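Local coordinates for lysozyme inhibitor LprI-like N-terminal domain-containing protein (Pseudomonas putida, PDB 3GI7) that is of unknown function but belongs to the LprI family, and so may act as a secreted inhibitor of lysozyme, at residues 54-57 against 58-61. Numbering follows the deposited sequence. Where two conformers were deposited one is given.
With SO4 (sulfate ion), chain D.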
loop_
_atom_site.group_PDB
_atom_site.type_symbol
_atom_site.label_atom_id
_atom_site.label_comp_id
_atom_site.label_asym_id
_atom_site.label_seq_id
_atom_site.Cartn_x
_atom_site.Cartn_y
_atom_site.Cartn_z
ATOM N N GLY A 54 24.862 -5.520 12.347
ATOM C CA GLY A 54 23.854 -6.313 11.679
ATOM C C GLY A 54 22.814 -5.555 10.888
ATOM O O GLY A 54 22.052 -6.168 10.145
ATOM N N LEU A 55 22.781 -4.232 11.036
ATOM C CA LEU A 55 21.695 -3.453 10.502
ATOM C C LEU A 55 21.716 -3.431 9.005
ATOM O O LEU A 55 20.698 -3.729 8.376
ATOM C CB LEU A 55 21.700 -2.038 11.066
ATOM C CG LEU A 55 20.523 -1.137 10.681
ATOM C CD1 LEU A 55 19.147 -1.826 10.904
ATOM C CD2 LEU A 55 20.608 0.222 11.419
HETATM N N MSE A 56 22.856 -3.078 8.410
HETATM C CA MSE A 56 22.885 -2.944 6.953
HETATM C C MSE A 56 22.728 -4.339 6.322
HETATM O O MSE A 56 22.045 -4.457 5.320
HETATM C CB MSE A 56 24.151 -2.238 6.443
HETATM C CG MSE A 56 24.476 -0.936 7.154
HETATM SE SE MSE A 56 23.028 0.388 7.097
HETATM C CE MSE A 56 23.457 1.126 8.946
ATOM N N SER A 57 23.306 -5.383 6.921
ATOM C CA SER A 57 23.148 -6.738 6.383
ATOM C C SER A 57 21.678 -7.183 6.423
ATOM O O SER A 57 21.203 -7.864 5.507
ATOM C CB SER A 57 24.033 -7.747 7.119
ATOM O OG SER A 57 25.391 -7.565 6.745
ATOM N N ARG A 58 20.970 -6.801 7.482
ATOM C CA ARG A 58 19.528 -7.136 7.595
ATOM C C ARG A 58 18.711 -6.435 6.530
ATOM O O ARG A 58 17.771 -7.040 5.958
ATOM C CB ARG A 58 18.993 -6.800 8.956
ATOM C CG ARG A 58 19.308 -7.838 10.019
ATOM C CD ARG A 58 18.969 -7.214 11.355
ATOM N NE ARG A 58 19.010 -8.166 12.453
ATOM C CZ ARG A 58 18.937 -7.838 13.739
ATOM N NH1 ARG A 58 18.864 -6.557 14.133
ATOM N NH2 ARG A 58 18.961 -8.809 14.642
ATOM N N ILE A 59 19.048 -5.176 6.247
ATOM C CA ILE A 59 18.367 -4.421 5.204
ATOM C C ILE A 59 18.623 -5.048 3.830
ATOM O O ILE A 59 17.696 -5.238 3.040
ATOM C CB ILE A 59 18.758 -2.917 5.190
ATOM C CG1 ILE A 59 18.229 -2.240 6.466
ATOM C CG2 ILE A 59 18.250 -2.201 3.876
ATOM C CD1 ILE A 59 18.876 -0.877 6.770
ATOM N N GLU A 60 19.877 -5.426 3.575
ATOM C CA GLU A 60 20.226 -6.093 2.326
ATOM C C GLU A 60 19.556 -7.466 2.192
ATOM O O GLU A 60 19.021 -7.767 1.128
ATOM C CB GLU A 60 21.752 -6.208 2.217
ATOM C CG GLU A 60 22.208 -6.735 0.899
ATOM C CD GLU A 60 23.741 -6.749 0.857
ATOM O OE1 GLU A 60 24.354 -7.338 1.756
ATOM O OE2 GLU A 60 24.293 -6.100 -0.017
ATOM N N ALA A 61 19.508 -8.252 3.273
ATOM C CA ALA A 61 18.863 -9.564 3.249
ATOM C C ALA A 61 17.368 -9.445 2.940
ATOM O O ALA A 61 16.837 -10.206 2.134
ATOM C CB ALA A 61 19.078 -10.328 4.569
HETATM S S SO4 D . 19.226 -11.727 12.160
HETATM O O1 SO4 D . 18.766 -12.568 11.057
HETATM O O2 SO4 D . 18.550 -12.028 13.417
HETATM O O3 SO4 D . 20.656 -11.941 12.338
HETATM O O4 SO4 D . 18.965 -10.347 11.785
HETATM O O HOH W 1 22.816 -9.399 3.933
#
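The Arg58 side chain runs back alongside Gly54, toward the N-terminal end of the helix: its backbone N donates to Gly54 O at 2.9 Å, and its CG lies 3.2 Å from the same oxygen. CG stands beside the backbone N (chi1 -80°) and the chain then runs extended to NE, which carries the guanidinium past the start of the helix to a sulfate, probably from the crystallisation liquor. The sulfate sits at the guanidinium edge, its sulfur in plane; Arg58 NH2 makes a weak hydrogen bond of 3.5 Å to sulfate O2, but the 2.3 Å between Arg58 NE and sulfate O4 makes the exact placement doubtful. On the buried side Leu55 CD1 meets Ile59 CD1 at 4.3 Å, and Met56, a selenomethionine, brings SE to 4.4 Å from Ile59 CD1. Ser57 O takes two donors, Ala61 N at 2.8 Å and a water at 2.7 Å that also reaches Glu60 OE1 weakly. Farther out, Leu55 and Ile59 pack on Met45 of helix 17-49, Tyr38 touches Ile59 and Glu60, and Val76 of a second subunit lies against Arg58 and Ile59. Four successive i to i+4 backbone bonds, starting from Gly54 at the N-cap, mark this as the first turns of helix 55-77 in an all-helical, three-helix LprI-family fold.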